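Local coordinates for protein endo-1,3-beta-glucanase (Streptomyces sioyaensis, PDB 3DGT) that probably hydrolyses internal 1,3-beta-glucosidic bonds of glucans, as the catalytic domain of a longer secreted glycoside hydrolase of family 16, at residues Ala4-Trp9 with Lys99-Ala104; Ala122-Gly127 with Val140-Ile145; Asn148-Asn153 with Gly247-Phe252. All blocks are in the same frame, centred on the assembly; numbering follows the deposited sequence.

Interaction 1: residues Ala4-Trp9 with Lys99-Ala104; sequences APPSGW and KLRVEA
Trp9 and Leu100 are the closest backbone pair here, yet their CA atoms stay 8.9 Å apart, and no hydrogen bond links the two segments. Residues 4-9 form an irregular lead-in to strand 9-15. Its last part, Pro6 to Trp9, is a type II beta turn closed by Trp9 N bonding to Pro6 O at 3.2 Å, with Gly8 at a positive phi. Residues 99-104 belong to strand 99-107. Their backbone is already bonded to strands 191-198 and 266-276, which leaves side chains to meet the lead-in.

Trp9 makes most of the contact. Its six-membered ring reaches the strand between Lys99 and Arg101. Arg101 lies across one face. Its CD sits 4.0 Å from the centroid of that ring, 22° off the normal, a CH-pi contact. The guanidinium follows as an offset stack, centres 4.5 Å apart and planes tilted by 28°. This reach depends on CG of Arg101 standing anti to its carbonyl carbon (chi1 -78°), with the chain then extended to NE. Lys99 touches the ring through CB, 3.7 Å from Trp9 CH2, and the rest of its chain leads away from the lead-in. The ring edge meets the backbone, with Trp9 CZ3 4.0 Å from Leu100 C. Pro6 adds a lesser touch, its CG 3.9 Å from Arg101 NH1.

Outside the two segments, Glu196 meets the charge of Arg101 through a salt bridge to NE. Shortening Arg101 to an alanine removes the chain beyond CB, and the Trp9 face would probably lose this cover and Glu196 this ionic partner. The guanidinium is thus restrained through its face by Trp9 and through NE by Glu196. The contact is cation-pi and apolar in character, and it packs the N-terminal lead-in on the outside of the beta-sandwich.

Interaction 2: residues Ala122-Gly127 with Val140-Ile145; sequences AFWMLG and VGELDI
The Trp124 ring takes both acids of the partner strand on a slant, neither squarely over a face nor at an edge. Glu142 OE2 comes to 3.3 Å from Trp124 CE3, with carboxylate and ring planes 36° apart. Asp144 runs alongside in the same direction, its OD1 3.3 Å from Trp124 CB. The Phe123 ring packs on Ile145, whose CD1 lies off-centre, 4.0 Å from the ring centroid. Trp124 holds CG between its backbone N and carbonyl carbon (chi1 56°), which keeps the indole beside Asp144.

The strands run antiparallel. Met125 and Leu143 form the hydrogen-bonded pair, with Met125 N to Leu143 O at 2.8 Å and Leu143 N to Met125 O at 2.9 Å. Gly127 N to Gly141 O adds a third bond, and the one from Ile145 N to Phe123 O is weak. A side chain on Gly127 would run into Val140 O.

The two faces differ sharply. Met125 and Leu143 point into an apolar layer, where Met125 SD meets Ile145 CD1 at 3.7 Å and Met195 and Val102 close in. Trp124, Leu126, Glu142 and Asp144 share the other face. There Trp137 bonds Glu142 OE1, and Asn241 takes the indole N-H.

Glu142, Leu143, Asp144 and Ile145, continued by Met146 and Glu147, match the Glu-x-Asp-x-x-Glu signature of family 16. In this family the signature carries the catalytic acids on the concave face of a beta-jelly-roll, so the acidic face here is consistent with the floor of the substrate cleft.

Interaction 3: residues Asn148-Asn153 with Gly247-Phe252; sequences NVQGLN and GFPGAF
Val149 sets CG1 anti to its carbonyl carbon (chi1 -66°), and this turns both methyls onto Phe248, with CG1 also on Pro249 and CG2 on Phe252. Gln150 folds its side chain at chi2 (-55°), bending the amide back over Pro249 toward Phe252. Both residues belong to a type I' beta turn from Val149 to Leu152, with Gln150 and Gly151 at positive phi.

Val149 CG1 reaches the Phe248 ring obliquely, 3.5 Å from Phe248 CD1, and also touches the proline ring at Pro249 CD, 3.7 Å away. Its other methyl, CG2, lies 4.0 Å from Phe252 CD1. Leu152 CD1 completes the apolar side, coming at about a right angle to Phe252 and reaching its CD2 at 4.2 Å.

The polar link is Gln150 NE2 to Phe252 O, 3.0 Å long with an N-H...O angle of 155°. The oxygen is close to the amide plane of Gln150, but NE2 stands above the carbonyl plane of Phe252. NE2 also bonds Gly254 O, while OE1 accepts from Gly118 N. Three backbone partners thus hold this buried amide and fix which way round it lies. OE1 also rests 3.5 Å from Pro249 CB.

Trp156 meets Phe248 and Phe252 edge to face, and Trp120 does the same to Phe248. The arrangement is a beta-turn loop docked on a short helix. It joins the connection between strands 146-147 and 155-160 to the segment that follows strand 236-244, at the periphery of the family 16 fold.

Overall arrangement
Interaction 2 is the core contact, near the centre of the chain, and the only one of the three built on paired strands. Interaction 1 is a surface contact, and interaction 3 is partly buried; they lie on opposite sides of the chain centre, about 30 Å apart between centres. Interactions 1 and 2 meet inside the sandwich: Val102 and Ala104 of strand 99-107 pack on Phe123, Met125 and Ile145. Interactions 2 and 3 adjoin only in sequence, at 140-145 and 148-153. The chemistry follows the place: a charged group stacked on an aromatic outside, backbone bonding with one apolar face and one mixing acids with Trp124 and Leu126 within, and a bonded amide beside aliphatic-aromatic packing in the loops.

Interaction 1: residues Ala4-Trp9 with Lys99-Ala104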
ATOM      1  N   ALA A   4     -10.834   4.636 -18.462  1.00 13.77           N
ATOM      2  CA  ALA A   4     -11.227   6.035 -18.294  1.00 14.02           C
ATOM      3  C   ALA A   4     -12.035   6.203 -16.999  1.00 14.18           C
ATOM      4  O   ALA A   4     -12.844   5.340 -16.662  1.00 13.77           O
ATOM      5  CB  ALA A   4     -12.032   6.484 -19.485  1.00 14.19           C
ATOM      6  N   PRO A   5     -11.810   7.304 -16.259  1.00 14.48           N
ATOM      7  CA  PRO A   5     -12.555   7.532 -15.024  1.00 15.14           C
ATOM      8  C   PRO A   5     -14.022   7.863 -15.289  1.00 15.69           C
ATOM      9  O   PRO A   5     -14.385   8.175 -16.427  1.00 16.08           O
ATOM     10  CB  PRO A   5     -11.844   8.748 -14.396  1.00 15.09           C
ATOM     11  CG  PRO A   5     -10.595   8.946 -15.178  1.00 15.83           C
ATOM     12  CD  PRO A   5     -10.842   8.380 -16.530  1.00 14.35           C
ATOM     13  N   PRO A   6     -14.856   7.831 -14.236  1.00 15.43           N
ATOM     14  CA  PRO A   6     -16.264   8.208 -14.382  1.00 15.80           C
ATOM     15  C   PRO A   6     -16.420   9.703 -14.676  1.00 16.48           C
ATOM     16  O   PRO A   6     -15.496  10.496 -14.440  1.00 16.23           O
ATOM     17  CB  PRO A   6     -16.867   7.867 -13.009  1.00 15.52           C
ATOM     18  CG  PRO A   6     -15.827   7.032 -12.302  1.00 15.15           C
ATOM     19  CD  PRO A   6     -14.520   7.476 -12.844  1.00 15.55           C
ATOM     20  N   SER A   7     -17.594  10.079 -15.185  1.00 17.92           N
ATOM     21  CA  SER A   7     -17.883  11.463 -15.546  1.00 19.31           C
ATOM     22  C   SER A   7     -17.591  12.403 -14.389  1.00 18.69           C
ATOM     23  O   SER A   7     -17.947  12.120 -13.236  1.00 18.89           O
ATOM     24  CB  SER A   7     -19.342  11.619 -15.975  1.00 20.13           C
ATOM     25  OG  SER A   7     -19.598  10.908 -17.167  1.00 24.27           O
ATOM     26  N   GLY A   8     -16.913  13.502 -14.706  1.00 18.77           N
ATOM     27  CA  GLY A   8     -16.632  14.544 -13.730  1.00 18.66           C
ATOM     28  C   GLY A   8     -15.309  14.420 -13.003  1.00 18.06           C
ATOM     29  O   GLY A   8     -14.853  15.396 -12.403  1.00 18.39           O
ATOM     30  N   TRP A   9     -14.689  13.237 -13.049  1.00 17.19           N
ATOM     31  CA  TRP A   9     -13.406  13.024 -12.377  1.00 16.42           C
ATOM     32  C   TRP A   9     -12.245  13.395 -13.285  1.00 16.60           C
ATOM     33  O   TRP A   9     -12.266  13.117 -14.484  1.00 17.68           O
ATOM     34  CB  TRP A   9     -13.251  11.573 -11.900  1.00 15.71           C
ATOM     35  CG  TRP A   9     -14.209  11.179 -10.811  1.00 14.52           C
ATOM     36  CD1 TRP A   9     -15.533  10.850 -10.961  1.00 14.45           C
ATOM     37  CD2 TRP A   9     -13.930  11.072  -9.404  1.00 14.39           C
ATOM     38  NE1 TRP A   9     -16.085  10.543  -9.743  1.00 14.68           N
ATOM     39  CE2 TRP A   9     -15.128  10.668  -8.770  1.00 13.47           C
ATOM     40  CE3 TRP A   9     -12.787  11.276  -8.619  1.00 13.76           C
ATOM     41  CZ2 TRP A   9     -15.216  10.474  -7.394  1.00 13.94           C
ATOM     42  CZ3 TRP A   9     -12.875  11.069  -7.248  1.00 13.69           C
ATOM     43  CH2 TRP A   9     -14.077  10.681  -6.650  1.00 14.00           C
ATOM     44  N   LYS A  99     -13.588  15.356  -3.587  1.00 13.34           N
ATOM     45  CA  LYS A  99     -13.266  13.952  -3.323  1.00 13.23           C
ATOM     46  C   LYS A  99     -11.977  13.577  -4.036  1.00 12.81           C
ATOM     47  O   LYS A  99     -11.621  14.168  -5.052  1.00 13.12           O
ATOM     48  CB  LYS A  99     -14.389  13.022  -3.800  1.00 13.38           C
ATOM     49  CG  LYS A  99     -15.763  13.301  -3.215  1.00 14.19           C
ATOM     50  CD  LYS A  99     -16.764  12.252  -3.685  1.00 15.15           C
ATOM     51  CE  LYS A  99     -18.185  12.661  -3.325  1.00 18.12           C
ATOM     52  NZ  LYS A  99     -19.207  11.714  -3.864  1.00 22.22           N
ATOM     53  N   LEU A 100     -11.296  12.565  -3.502  1.00 12.22           N
ATOM     54  CA  LEU A 100     -10.116  11.994  -4.146  1.00 12.38           C
ATOM     55  C   LEU A 100     -10.275  10.494  -4.198  1.00 12.22           C
ATOM     56  O   LEU A 100     -10.844   9.909  -3.289  1.00 12.21           O
ATOM     57  CB  LEU A 100      -8.850  12.346  -3.358  1.00 13.07           C
ATOM     58  CG  LEU A 100      -7.517  12.253  -4.108  1.00 13.13           C
ATOM     59  CD1 LEU A 100      -7.317  13.474  -5.010  1.00 15.03           C
ATOM     60  CD2 LEU A 100      -6.360  12.103  -3.119  1.00 13.76           C
ATOM     61  N   ARG A 101      -9.796   9.871  -5.273  1.00 12.11           N
ATOM     62  CA  ARG A 101      -9.670   8.408  -5.317  1.00 11.71           C
ATOM     63  C   ARG A 101      -8.236   8.031  -5.610  1.00 11.52           C
ATOM     64  O   ARG A 101      -7.640   8.537  -6.560  1.00 11.92           O
ATOM     65  CB  ARG A 101     -10.605   7.777  -6.362  1.00 11.72           C
ATOM     66  CG  ARG A 101     -12.043   7.675  -5.894  1.00 12.22           C
ATOM     67  CD  ARG A 101     -12.957   7.189  -6.991  1.00 13.31           C
ATOM     68  NE  ARG A 101     -14.346   7.129  -6.529  1.00 14.24           N
ATOM     69  CZ  ARG A 101     -15.367   6.681  -7.258  1.00 15.35           C
ATOM     70  NH1 ARG A 101     -15.180   6.247  -8.505  1.00 17.37           N
ATOM     71  NH2 ARG A 101     -16.588   6.683  -6.736  1.00 16.69           N
ATOM     72  N   VAL A 102      -7.692   7.135  -4.790  1.00 10.69           N
ATOM     73  CA  VAL A 102      -6.351   6.593  -5.002  1.00 10.90           C
ATOM     74  C   VAL A 102      -6.529   5.105  -5.250  1.00 10.85           C
ATOM     75  O   VAL A 102      -7.143   4.417  -4.442  1.00 11.56           O
ATOM     76  CB  VAL A 102      -5.433   6.869  -3.781  1.00 10.85           C
ATOM     77  CG1 VAL A 102      -4.032   6.288  -4.010  1.00 11.07           C
ATOM     78  CG2 VAL A 102      -5.363   8.379  -3.516  1.00 11.14           C
ATOM     79  N   GLU A 103      -6.006   4.629  -6.379  1.00 11.26           N
ATOM     80  CA  GLU A 103      -6.345   3.292  -6.864  1.00 11.56           C
ATOM     81  C   GLU A 103      -5.154   2.597  -7.477  1.00 11.12           C
ATOM     82  O   GLU A 103      -4.351   3.215  -8.163  1.00 11.10           O
ATOM     83  CB  GLU A 103      -7.441   3.415  -7.918  1.00 11.78           C
ATOM     84  CG  GLU A 103      -7.929   2.114  -8.508  1.00 13.38           C
ATOM     85  CD  GLU A 103      -9.194   2.316  -9.316  1.00 12.57           C
ATOM     86  OE1 GLU A 103     -10.259   2.517  -8.691  1.00 13.45           O
ATOM     87  OE2 GLU A 103      -9.123   2.299 -10.570  1.00 13.66           O
ATOM     88  N   ALA A 104      -5.060   1.296  -7.232  1.00 10.94           N
ATOM     89  CA  ALA A 104      -4.104   0.461  -7.949  1.00 11.12           C
ATOM     90  C   ALA A 104      -4.791  -0.796  -8.424  1.00 11.10           C
ATOM     91  O   ALA A 104      -5.651  -1.338  -7.736  1.00 12.19           O
ATOM     92  CB  ALA A 104      -2.907   0.105  -7.085  1.00 12.23           C
TER

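Interaction 2: residues Ala122-Gly127 with Val140-Ile145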
ATOM      1  N   ALA A 122       1.786  -4.821  -0.099  1.00 10.57           N
ATOM      2  CA  ALA A 122       1.040  -3.658   0.388  1.00 10.59           C
ATOM      3  C   ALA A 122       1.007  -2.536  -0.637  1.00 10.78           C
ATOM      4  O   ALA A 122       1.959  -2.332  -1.406  1.00 10.84           O
ATOM      5  CB  ALA A 122       1.600  -3.161   1.712  1.00 11.15           C
ATOM      6  N   PHE A 123      -0.111  -1.815  -0.628  1.00 10.84           N
ATOM      7  CA  PHE A 123      -0.323  -0.609  -1.429  1.00 10.80           C
ATOM      8  C   PHE A 123      -0.992   0.353  -0.478  1.00 10.84           C
ATOM      9  O   PHE A 123      -2.087   0.105   0.009  1.00 10.49           O
ATOM     10  CB  PHE A 123      -1.235  -0.939  -2.618  1.00 11.36           C
ATOM     11  CG  PHE A 123      -1.925   0.254  -3.242  1.00 10.83           C
ATOM     12  CD1 PHE A 123      -1.203   1.363  -3.676  1.00 11.43           C
ATOM     13  CD2 PHE A 123      -3.298   0.230  -3.452  1.00 10.94           C
ATOM     14  CE1 PHE A 123      -1.846   2.448  -4.272  1.00 12.44           C
ATOM     15  CE2 PHE A 123      -3.946   1.304  -4.057  1.00 10.83           C
ATOM     16  CZ  PHE A 123      -3.222   2.413  -4.461  1.00 11.62           C
ATOM     17  N   TRP A 124      -0.314   1.448  -0.174  1.00 10.82           N
ATOM     18  CA  TRP A 124      -0.735   2.264   0.952  1.00 11.26           C
ATOM     19  C   TRP A 124      -0.300   3.720   0.834  1.00 11.39           C
ATOM     20  O   TRP A 124       0.394   4.111  -0.117  1.00 11.20           O
ATOM     21  CB  TRP A 124      -0.285   1.610   2.273  1.00 11.37           C
ATOM     22  CG  TRP A 124       1.199   1.328   2.397  1.00 10.95           C
ATOM     23  CD1 TRP A 124       1.937   0.442   1.665  1.00 10.96           C
ATOM     24  CD2 TRP A 124       2.099   1.920   3.336  1.00 10.24           C
ATOM     25  NE1 TRP A 124       3.254   0.465   2.071  1.00 11.66           N
ATOM     26  CE2 TRP A 124       3.376   1.350   3.112  1.00 10.82           C
ATOM     27  CE3 TRP A 124       1.949   2.879   4.349  1.00 11.27           C
ATOM     28  CZ2 TRP A 124       4.508   1.720   3.863  1.00 12.09           C
ATOM     29  CZ3 TRP A 124       3.067   3.235   5.103  1.00 11.65           C
ATOM     30  CH2 TRP A 124       4.331   2.662   4.851  1.00 12.04           C
ATOM     31  N   MET A 125      -0.750   4.524   1.789  1.00 11.12           N
ATOM     32  CA  MET A 125      -0.482   5.960   1.792  1.00 11.81           C
ATOM     33  C   MET A 125      -0.027   6.381   3.169  1.00 11.57           C
ATOM     34  O   MET A 125      -0.536   5.876   4.172  1.00 12.18           O
ATOM     35  CB  MET A 125      -1.742   6.746   1.443  1.00 11.41           C
ATOM     36  CG  MET A 125      -2.275   6.499   0.039  1.00 12.26           C
ATOM     37  SD  MET A 125      -3.946   7.166  -0.202  1.00 13.53           S
ATOM     38  CE  MET A 125      -3.705   8.946  -0.125  1.00 14.55           C
ATOM     39  N   LEU A 126       0.902   7.331   3.208  1.00 12.06           N
ATOM     40  CA  LEU A 126       1.401   7.879   4.459  1.00 12.60           C
ATOM     41  C   LEU A 126       1.369   9.406   4.398  1.00 12.34           C
ATOM     42  O   LEU A 126       1.644   9.995   3.352  1.00 12.04           O
ATOM     43  CB  LEU A 126       2.819   7.345   4.694  1.00 13.38           C
ATOM     44  CG  LEU A 126       3.469   7.321   6.069  1.00 14.44           C
ATOM     45  CD1 LEU A 126       2.518   6.845   7.172  1.00 14.24           C
ATOM     46  CD2 LEU A 126       4.695   6.426   5.983  1.00 13.89           C
ATOM     47  N   GLY A 127       0.978  10.043   5.498  1.00 11.58           N
ATOM     48  CA  GLY A 127       0.885  11.505   5.520  1.00 12.15           C
ATOM     49  C   GLY A 127       2.205  12.171   5.190  1.00 12.16           C
ATOM     50  O   GLY A 127       3.259  11.745   5.665  1.00 12.52           O
ATOM     51  N   VAL A 140       0.322  10.984  12.164  1.00 11.74           N
ATOM     52  CA  VAL A 140       0.414  11.630  10.850  1.00 12.47           C
ATOM     53  C   VAL A 140      -0.581  11.057   9.830  1.00 12.18           C
ATOM     54  O   VAL A 140      -0.849  11.681   8.792  1.00 12.40           O
ATOM     55  CB  VAL A 140       1.870  11.528  10.314  1.00 12.62           C
ATOM     56  CG1 VAL A 140       2.203  10.095   9.888  1.00 12.91           C
ATOM     57  CG2 VAL A 140       2.112  12.501   9.173  1.00 13.58           C
ATOM     58  N   GLY A 141      -1.112   9.871  10.125  1.00 12.59           N
ATOM     59  CA  GLY A 141      -2.104   9.213   9.266  1.00 12.29           C
ATOM     60  C   GLY A 141      -1.509   8.233   8.275  1.00 12.21           C
ATOM     61  O   GLY A 141      -0.535   8.546   7.572  1.00 12.22           O
ATOM     62  N   GLU A 142      -2.110   7.047   8.224  1.00 11.68           N
ATOM     63  CA  GLU A 142      -1.753   6.013   7.255  1.00 11.66           C
ATOM     64  C   GLU A 142      -3.027   5.409   6.701  1.00 11.74           C
ATOM     65  O   GLU A 142      -3.919   5.030   7.458  1.00 11.77           O
ATOM     66  CB  GLU A 142      -0.912   4.914   7.898  1.00 11.84           C
ATOM     67  CG  GLU A 142      -0.539   3.793   6.915  1.00 11.64           C
ATOM     68  CD  GLU A 142       0.504   2.849   7.459  1.00 12.32           C
ATOM     69  OE1 GLU A 142       1.333   3.274   8.288  1.00 15.42           O
ATOM     70  OE2 GLU A 142       0.522   1.676   7.029  1.00 11.71           O
ATOM     71  N   LEU A 143      -3.110   5.333   5.380  1.00 11.66           N
ATOM     72  CA  LEU A 143      -4.239   4.694   4.732  1.00 11.47           C
ATOM     73  C   LEU A 143      -3.742   3.469   3.996  1.00 11.24           C
ATOM     74  O   LEU A 143      -3.067   3.580   2.977  1.00 11.44           O
ATOM     75  CB  LEU A 143      -4.931   5.663   3.771  1.00 11.74           C
ATOM     76  CG  LEU A 143      -5.363   7.014   4.349  1.00 11.81           C
ATOM     77  CD1 LEU A 143      -5.954   7.911   3.269  1.00 13.31           C
ATOM     78  CD2 LEU A 143      -6.346   6.852   5.498  1.00 13.81           C
ATOM     79  N   ASP A 144      -4.033   2.300   4.553  1.00 11.34           N
ATOM     80  CA  ASP A 144      -3.633   1.045   3.945  1.00 11.02           C
ATOM     81  C   ASP A 144      -4.740   0.591   3.016  1.00 11.49           C
ATOM     82  O   ASP A 144      -5.793   0.147   3.466  1.00 11.63           O
ATOM     83  CB  ASP A 144      -3.346   0.004   5.026  1.00 11.29           C
ATOM     84  CG  ASP A 144      -2.192   0.407   5.914  1.00 11.36           C
ATOM     85  OD1 ASP A 144      -1.175   0.912   5.380  1.00 11.37           O
ATOM     86  OD2 ASP A 144      -2.272   0.197   7.142  1.00 12.51           O
ATOM     87  N   ILE A 145      -4.506   0.746   1.716  1.00 11.05           N
ATOM     88  CA  ILE A 145      -5.549   0.484   0.708  1.00 11.38           C
ATOM     89  C   ILE A 145      -5.639  -1.008   0.364  1.00 11.56           C
ATOM     90  O   ILE A 145      -6.733  -1.546   0.126  1.00 12.30           O
ATOM     91  CB  ILE A 145      -5.324   1.336  -0.557  1.00 11.62           C
ATOM     92  CG1 ILE A 145      -5.118   2.810  -0.176  1.00 11.87           C
ATOM     93  CG2 ILE A 145      -6.491   1.177  -1.548  1.00 12.08           C
ATOM     94  CD1 ILE A 145      -4.729   3.693  -1.363  1.00 12.19           C
TER

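Interaction 3: residues Asn148-Asn153 with Gly247-Phe252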
ATOM      1  N   ASN A 148      -1.965  -7.714   2.478  1.00 11.44           N
ATOM      2  CA  ASN A 148      -2.246  -9.137   2.485  1.00 11.19           C
ATOM      3  C   ASN A 148      -1.076  -9.867   3.114  1.00 11.04           C
ATOM      4  O   ASN A 148       0.062  -9.387   3.078  1.00 11.37           O
ATOM      5  CB  ASN A 148      -2.481  -9.637   1.061  1.00 11.71           C
ATOM      6  CG  ASN A 148      -2.516 -11.152   0.973  1.00 11.63           C
ATOM      7  OD1 ASN A 148      -1.523 -11.781   0.605  1.00 12.59           O
ATOM      8  ND2 ASN A 148      -3.663 -11.752   1.324  1.00 10.63           N
ATOM      9  N   VAL A 149      -1.355 -11.036   3.675  1.00 11.01           N
ATOM     10  CA  VAL A 149      -0.290 -11.915   4.149  1.00 11.32           C
ATOM     11  C   VAL A 149      -0.580 -13.358   3.777  1.00 11.63           C
ATOM     12  O   VAL A 149      -1.739 -13.743   3.581  1.00 11.60           O
ATOM     13  CB  VAL A 149      -0.038 -11.806   5.690  1.00 11.93           C
ATOM     14  CG1 VAL A 149       0.493 -10.432   6.067  1.00 12.42           C
ATOM     15  CG2 VAL A 149      -1.315 -12.142   6.491  1.00 12.43           C
ATOM     16  N   GLN A 150       0.496 -14.137   3.655  1.00 11.31           N
ATOM     17  CA  GLN A 150       0.416 -15.603   3.618  1.00 11.37           C
ATOM     18  C   GLN A 150      -0.248 -16.183   2.371  1.00 11.19           C
ATOM     19  O   GLN A 150      -0.643 -17.351   2.368  1.00 11.72           O
ATOM     20  CB  GLN A 150      -0.281 -16.160   4.885  1.00 11.10           C
ATOM     21  CG  GLN A 150       0.192 -15.598   6.243  1.00 11.69           C
ATOM     22  CD  GLN A 150       1.683 -15.734   6.470  1.00 12.94           C
ATOM     23  OE1 GLN A 150       2.492 -15.106   5.784  1.00 12.20           O
ATOM     24  NE2 GLN A 150       2.057 -16.553   7.451  1.00 13.28           N
ATOM     25  N   GLY A 151      -0.348 -15.384   1.309  1.00 11.29           N
ATOM     26  CA  GLY A 151      -1.044 -15.797   0.088  1.00 11.65           C
ATOM     27  C   GLY A 151      -2.507 -16.138   0.286  1.00 11.91           C
ATOM     28  O   GLY A 151      -3.098 -16.872  -0.522  1.00 12.35           O
ATOM     29  N   LEU A 152      -3.107 -15.590   1.341  1.00 11.60           N
ATOM     30  CA  LEU A 152      -4.522 -15.834   1.619  1.00 11.38           C
ATOM     31  C   LEU A 152      -5.410 -15.030   0.677  1.00 11.35           C
ATOM     32  O   LEU A 152      -5.077 -13.899   0.303  1.00 10.95           O
ATOM     33  CB  LEU A 152      -4.846 -15.469   3.069  1.00 11.29           C
ATOM     34  CG  LEU A 152      -4.259 -16.373   4.156  1.00 12.06           C
ATOM     35  CD1 LEU A 152      -4.328 -15.716   5.525  1.00 13.20           C
ATOM     36  CD2 LEU A 152      -4.984 -17.717   4.192  1.00 13.15           C
ATOM     37  N   ASN A 153      -6.556 -15.609   0.306  1.00 10.85           N
ATOM     38  CA  ASN A 153      -7.521 -14.911  -0.548  1.00 11.62           C
ATOM     39  C   ASN A 153      -8.325 -13.872   0.219  1.00 11.41           C
ATOM     40  O   ASN A 153      -9.533 -14.035   0.455  1.00 11.74           O
ATOM     41  CB  ASN A 153      -8.464 -15.899  -1.239  1.00 11.39           C
ATOM     42  CG  ASN A 153      -9.478 -15.207  -2.132  1.00 11.48           C
ATOM     43  OD1 ASN A 153      -9.214 -14.134  -2.685  1.00 11.93           O
ATOM     44  ND2 ASN A 153     -10.637 -15.828  -2.303  1.00 13.50           N
ATOM     45  N   GLY A 247       5.435  -8.495  11.685  1.00 12.95           N
ATOM     46  CA  GLY A 247       4.333  -8.680  12.619  1.00 12.93           C
ATOM     47  C   GLY A 247       3.029  -9.173  12.019  1.00 13.38           C
ATOM     48  O   GLY A 247       2.342 -10.002  12.627  1.00 13.93           O
ATOM     49  N   PHE A 248       2.678  -8.676  10.837  1.00 13.23           N
ATOM     50  CA  PHE A 248       1.401  -9.070  10.211  1.00 13.33           C
ATOM     51  C   PHE A 248       1.442 -10.565   9.840  1.00 13.37           C
ATOM     52  O   PHE A 248       0.586 -11.334  10.295  1.00 13.70           O
ATOM     53  CB  PHE A 248       1.093  -8.165   9.008  1.00 13.73           C
ATOM     54  CG  PHE A 248      -0.373  -8.077   8.618  1.00 14.08           C
ATOM     55  CD1 PHE A 248      -1.258  -9.130   8.831  1.00 15.64           C
ATOM     56  CD2 PHE A 248      -0.844  -6.919   7.986  1.00 15.10           C
ATOM     57  CE1 PHE A 248      -2.593  -9.034   8.435  1.00 16.37           C
ATOM     58  CE2 PHE A 248      -2.187  -6.805   7.587  1.00 16.48           C
ATOM     59  CZ  PHE A 248      -3.058  -7.869   7.820  1.00 16.56           C
ATOM     60  N   PRO A 249       2.445 -11.007   9.055  1.00 12.88           N
ATOM     61  CA  PRO A 249       2.509 -12.464   8.862  1.00 12.59           C
ATOM     62  C   PRO A 249       2.653 -13.235  10.174  1.00 12.71           C
ATOM     63  O   PRO A 249       2.156 -14.351  10.284  1.00 12.62           O
ATOM     64  CB  PRO A 249       3.751 -12.659   7.978  1.00 12.91           C
ATOM     65  CG  PRO A 249       3.963 -11.338   7.319  1.00 12.95           C
ATOM     66  CD  PRO A 249       3.493 -10.301   8.293  1.00 12.70           C
ATOM     67  N   GLY A 250       3.301 -12.630  11.164  1.00 13.17           N
ATOM     68  CA  GLY A 250       3.462 -13.275  12.470  1.00 14.30           C
ATOM     69  C   GLY A 250       2.153 -13.601  13.163  1.00 14.58           C
ATOM     70  O   GLY A 250       2.089 -14.540  13.962  1.00 15.81           O
ATOM     71  N   ALA A 251       1.111 -12.825  12.865  1.00 14.76           N
ATOM     72  CA  ALA A 251      -0.205 -13.029  13.462  1.00 14.64           C
ATOM     73  C   ALA A 251      -1.010 -14.094  12.714  1.00 14.68           C
ATOM     74  O   ALA A 251      -2.081 -14.509  13.178  1.00 15.02           O
ATOM     75  CB  ALA A 251      -0.968 -11.721  13.526  1.00 14.92           C
ATOM     76  N   PHE A 252      -0.482 -14.525  11.564  1.00 14.03           N
ATOM     77  CA  PHE A 252      -1.123 -15.522  10.698  1.00 13.95           C
ATOM     78  C   PHE A 252      -0.203 -16.700  10.356  1.00 13.85           C
ATOM     79  O   PHE A 252      -0.226 -17.221   9.238  1.00 14.25           O
ATOM     80  CB  PHE A 252      -1.676 -14.853   9.428  1.00 13.64           C
ATOM     81  CG  PHE A 252      -2.852 -13.962   9.697  1.00 13.86           C
ATOM     82  CD1 PHE A 252      -2.665 -12.676  10.206  1.00 13.61           C
ATOM     83  CD2 PHE A 252      -4.151 -14.426   9.499  1.00 15.19           C
ATOM     84  CE1 PHE A 252      -3.754 -11.853  10.494  1.00 15.16           C
ATOM     85  CE2 PHE A 252      -5.244 -13.614   9.774  1.00 14.13           C
ATOM     86  CZ  PHE A 252      -5.049 -12.330  10.284  1.00 15.57           C
TER